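Local coordinates for 2-keto-3-deoxy-D-arabinonate dehydratase (Sulfolobus solfataricus, PDB 2Q18), which catalyses the metal-dependent dehydration of 2-dehydro-3-deoxy-D-arabinonate to 2,5-dioxopentanoate, a step in the pentose oxidation pathway that leads from D-arabinonate to 2-oxoglutarate, at residues V6-G10 and Y11-Y15; E235-Q238 and Y239-D243. One frame throughout, in Å; residues are numbered along the deposited sequence.

Contact 1. Residues V6-G10 and Y11-Y15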
# COMPACT_ATOMS: atom_id res chain seq x y z
N VAL A 6 2.40 16.31 -15.26
CA VAL A 6 3.80 16.66 -15.04
C VAL A 6 4.42 15.72 -14.02
O VAL A 6 3.71 15.13 -13.20
CB VAL A 6 3.98 18.14 -14.56
CG1 VAL A 6 3.29 19.12 -15.51
CG2 VAL A 6 3.47 18.33 -13.12
N VAL A 7 5.73 15.56 -14.10
CA VAL A 7 6.50 14.90 -13.06
C VAL A 7 7.26 15.98 -12.29
O VAL A 7 7.83 16.90 -12.89
CB VAL A 7 7.41 13.76 -13.62
CG1 VAL A 7 8.45 14.30 -14.61
CG2 VAL A 7 8.08 12.97 -12.50
N LYS A 8 7.23 15.88 -10.97
CA LYS A 8 7.78 16.90 -10.08
C LYS A 8 8.41 16.20 -8.89
O LYS A 8 7.72 15.51 -8.14
CB LYS A 8 6.66 17.84 -9.62
CG LYS A 8 7.08 18.93 -8.64
CD LYS A 8 5.84 19.63 -8.09
CE LYS A 8 6.18 20.95 -7.43
NZ LYS A 8 4.92 21.63 -6.99
N ARG A 9 9.72 16.36 -8.75
CA ARG A 9 10.49 15.72 -7.68
C ARG A 9 10.14 14.23 -7.54
O ARG A 9 10.01 13.71 -6.43
CB ARG A 9 10.26 16.45 -6.35
CG ARG A 9 10.45 17.97 -6.42
CD ARG A 9 10.01 18.64 -5.13
NE ARG A 9 10.72 18.09 -3.97
CZ ARG A 9 11.76 18.66 -3.38
NH1 ARG A 9 12.34 18.06 -2.34
NH2 ARG A 9 12.22 19.84 -3.81
N GLY A 10 9.97 13.56 -8.67
CA GLY A 10 9.70 12.12 -8.68
C GLY A 10 8.24 11.69 -8.55
O GLY A 10 7.94 10.51 -8.70
N TYR A 11 7.34 12.63 -8.27
CA TYR A 11 5.90 12.33 -8.22
C TYR A 11 5.12 13.04 -9.34
O TYR A 11 5.61 13.99 -9.94
CB TYR A 11 5.29 12.64 -6.84
CG TYR A 11 5.50 14.06 -6.33
CD1 TYR A 11 6.54 14.36 -5.46
CD2 TYR A 11 4.64 15.09 -6.72
CE1 TYR A 11 6.74 15.66 -4.99
CE2 TYR A 11 4.84 16.40 -6.26
CZ TYR A 11 5.88 16.67 -5.39
OH TYR A 11 6.07 17.96 -4.93
N TYR A 12 3.90 12.56 -9.59
CA TYR A 12 3.06 13.09 -10.66
C TYR A 12 2.00 14.04 -10.14
O TYR A 12 1.47 13.85 -9.04
CB TYR A 12 2.36 11.97 -11.42
CG TYR A 12 3.26 11.07 -12.24
CD1 TYR A 12 3.33 9.70 -11.96
CD2 TYR A 12 4.02 11.57 -13.30
CE1 TYR A 12 4.15 8.85 -12.72
CE2 TYR A 12 4.83 10.74 -14.06
CZ TYR A 12 4.90 9.39 -13.77
OH TYR A 12 5.71 8.56 -14.52
N ILE A 13 1.68 15.05 -10.95
CA ILE A 13 0.49 15.87 -10.74
C ILE A 13 -0.24 15.99 -12.07
O ILE A 13 0.37 16.30 -13.10
CB ILE A 13 0.81 17.28 -10.18
CG1 ILE A 13 1.67 17.19 -8.90
CG2 ILE A 13 -0.49 18.05 -9.88
CD1 ILE A 13 2.24 18.53 -8.44
N SER A 14 -1.55 15.74 -12.04
CA SER A 14 -2.38 15.88 -13.22
C SER A 14 -3.15 17.19 -13.21
O SER A 14 -3.60 17.65 -12.16
CB SER A 14 -3.34 14.70 -13.36
OG SER A 14 -2.65 13.55 -13.81
N TYR A 15 -3.28 17.78 -14.40
CA TYR A 15 -4.01 19.02 -14.57
C TYR A 15 -4.94 18.91 -15.76
O TYR A 15 -4.69 18.14 -16.69
CB TYR A 15 -3.06 20.20 -14.80
CG TYR A 15 -2.06 20.46 -13.71
CD1 TYR A 15 -2.39 21.25 -12.61
CD2 TYR A 15 -0.77 19.94 -13.79
CE1 TYR A 15 -1.46 21.50 -11.60
CE2 TYR A 15 0.17 20.18 -12.79
CZ TYR A 15 -0.18 20.97 -11.70
OH TYR A 15 0.74 21.21 -10.71
O HOH W 1 3.29 22.09 -9.38
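V6, K8, Y11, I13 and Y15 pack together on one face of a tight hairpin. CG2 of V6 meets the edge of the Y15 ring, 3.8 Å from CE2, and also rests against CB of I13. V6 turns CG1 opposite its carbonyl carbon (chi1 -54°), which leaves CG2 as the branch that reaches both. Next along this face, CD of K8 lies 3.8 Å from CD1 of I13. The extended K8 chain then runs beside Y11, with CD 3.6 Å from OH. On the other face, the CE2 side of the Y12 ring comes to CB of V7, and R5 makes a cation-pi contact with that ring. Strands 2-8 and 11-17 form this antiparallel beta hairpin, closed by a type I' turn from K8 to Y11. R9 and G10 fill the turn with positive phi. At G10 a CB would press on the preceding carbonyl O. V6 and I13 exchange two backbone hydrogen bonds, and so do K8 and Y11. The K8 N to Y11 O bond is the shortest of the four, at 2.7 Å. K8 O accepts from Y11 N and also sits 3.0 Å above the centre of the Y11 ring. CG of Y11 stands between its backbone N and carbonyl carbon (chi1 55°), which folds the ring back over that oxygen. Y11 OH is hydrogen-bonded to OD2 of D27 of the second subunit, which also forms a salt bridge with K8 NZ. Replacing Y11 with alanine would probably uncover K8 O and the K8 chain and leave D27 short of one hydrogen bond. One water accepts from K8 NZ at 2.9 Å and donates to Y15 OH, which is hydrogen-bonded to D46 of that same subunit.

Contact 2. Residues E235-Q238 and Y239-D243; sequences EQIQ and YLIRD
Y239 lies alongside the side chains of E235 and Q238, which both come to CE1 of its ring. CE1 is 4.0 Å from CG of E235 and 4.1 Å from CD of Q238. The Q238 amide is turned 40° from the ring. Backbone O of E235 lies in the ring plane at the edge, 3.3 Å from CD1. Across one face of the ring, NH2 of R242 stands 4.0 Å above the plane, offset toward the rim. The same NH2 is 3.4 Å from OE1 of Q238, which lies at the guanidinium edge. The R242 chain is bent at chi3 (-70°), and this brings its end back beside Q238 and Y239. E235 to L240 lie in the last turns of helix 233-241, in the FAH-family domain. The i to i+4 bonds run from Y239 N to E235 O, L240 N to Q236 O and I241 N to I237 O. The next, R242 N to Q238 O, is weak at 3.3 Å. On the I237 side, CG1 of I241 is 3.4 Å from I237 O, and the CG2 branches of the two isoleucines meet at 4.3 Å. Farther out, R231 pairs with OE2 of E235 in a salt bridge, and the carbonyl O of R231 accepts from NE2 of Q236. I237 and L240 both rest on L150 of strand 140-150. On the third subunit, D136 forms a salt bridge with R242 NH1, and Q180 packs on Y239.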
# COMPACT_ATOMS: atom_id res chain seq x y z
N GLU A 235 -15.08 0.15 -35.57
CA GLU A 235 -14.77 -1.19 -36.05
C GLU A 235 -13.43 -1.69 -35.49
O GLU A 235 -13.29 -2.87 -35.16
CB GLU A 235 -14.75 -1.22 -37.58
CG GLU A 235 -14.61 -2.62 -38.17
CD GLU A 235 -14.51 -2.63 -39.69
OE1 GLU A 235 -15.00 -1.67 -40.34
OE2 GLU A 235 -13.94 -3.59 -40.24
N GLN A 236 -12.45 -0.79 -35.40
CA GLN A 236 -11.15 -1.14 -34.83
C GLN A 236 -11.31 -1.58 -33.38
O GLN A 236 -10.73 -2.58 -32.96
CB GLN A 236 -10.17 0.04 -34.92
CG GLN A 236 -9.90 0.54 -36.34
CD GLN A 236 -8.85 1.64 -36.38
OE1 GLN A 236 -8.19 1.92 -35.38
NE2 GLN A 236 -8.70 2.27 -37.53
N ILE A 237 -12.11 -0.82 -32.62
CA ILE A 237 -12.40 -1.15 -31.22
C ILE A 237 -13.11 -2.50 -31.10
O ILE A 237 -12.74 -3.32 -30.26
CB ILE A 237 -13.22 -0.04 -30.52
CG1 ILE A 237 -12.45 1.29 -30.51
CG2 ILE A 237 -13.59 -0.46 -29.09
CD1 ILE A 237 -13.27 2.48 -30.04
N GLN A 238 -14.11 -2.72 -31.96
CA GLN A 238 -14.84 -3.99 -32.01
C GLN A 238 -13.90 -5.20 -32.08
O GLN A 238 -14.02 -6.13 -31.29
CB GLN A 238 -15.83 -4.01 -33.20
CG GLN A 238 -16.55 -5.34 -33.42
CD GLN A 238 -17.37 -5.41 -34.71
OE1 GLN A 238 -17.98 -6.43 -35.01
NE2 GLN A 238 -17.38 -4.32 -35.48
N TYR A 239 -12.96 -5.18 -33.02
CA TYR A 239 -12.03 -6.30 -33.19
C TYR A 239 -10.95 -6.36 -32.11
O TYR A 239 -10.44 -7.44 -31.81
CB TYR A 239 -11.42 -6.29 -34.60
CG TYR A 239 -12.37 -6.82 -35.66
CD1 TYR A 239 -13.36 -6.00 -36.21
CD2 TYR A 239 -12.29 -8.14 -36.09
CE1 TYR A 239 -14.24 -6.49 -37.18
CE2 TYR A 239 -13.17 -8.64 -37.06
CZ TYR A 239 -14.14 -7.81 -37.60
OH TYR A 239 -15.00 -8.30 -38.55
N LEU A 240 -10.61 -5.21 -31.54
CA LEU A 240 -9.66 -5.16 -30.42
C LEU A 240 -10.19 -5.91 -29.19
O LEU A 240 -9.47 -6.73 -28.61
CB LEU A 240 -9.33 -3.70 -30.04
CG LEU A 240 -8.55 -3.49 -28.73
CD1 LEU A 240 -7.20 -4.20 -28.77
CD2 LEU A 240 -8.37 -2.01 -28.40
N ILE A 241 -11.43 -5.62 -28.81
CA ILE A 241 -11.99 -6.13 -27.56
C ILE A 241 -12.64 -7.51 -27.68
O ILE A 241 -13.00 -8.12 -26.66
CB ILE A 241 -12.96 -5.11 -26.89
CG1 ILE A 241 -14.25 -4.95 -27.71
CG2 ILE A 241 -12.25 -3.78 -26.65
CD1 ILE A 241 -15.34 -4.14 -27.01
N ARG A 242 -12.78 -8.01 -28.90
CA ARG A 242 -13.39 -9.33 -29.13
C ARG A 242 -12.62 -10.44 -28.44
O ARG A 242 -11.46 -10.71 -28.79
CB ARG A 242 -13.51 -9.63 -30.63
CG ARG A 242 -14.17 -10.97 -30.92
CD ARG A 242 -14.30 -11.22 -32.41
NE ARG A 242 -15.30 -10.35 -33.03
CZ ARG A 242 -15.60 -10.37 -34.33
NH1 ARG A 242 -14.98 -11.22 -35.15
NH2 ARG A 242 -16.52 -9.54 -34.81
N ASP A 243 -13.26 -11.08 -27.46
CA ASP A 243 -12.66 -12.15 -26.66
C ASP A 243 -11.36 -11.73 -25.98
O ASP A 243 -10.54 -12.56 -25.59
CB ASP A 243 -12.45 -13.41 -27.51
CG ASP A 243 -13.76 -13.94 -28.11
OD1 ASP A 243 -14.81 -13.84 -27.43
OD2 ASP A 243 -13.72 -14.46 -29.24

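Contact 1 and contact 2 do not touch. Their centres are 33 Å apart and their nearest atoms about 22 Å. The hairpin of 6-15 comes early in the chain, and the segment 235-243, at the end of helix 233-241, follows much later. They face different neighbours in the homotetramer: contact 1 meets the second subunit, contact 2 the third. Contact 1 lies away from the annotated sites. Contact 2 is nearer to the active site. The side chain of Q236 is about 7 Å from that of E145, a magnesium ligand, and about 9 Å from that of I81, which binds substrate.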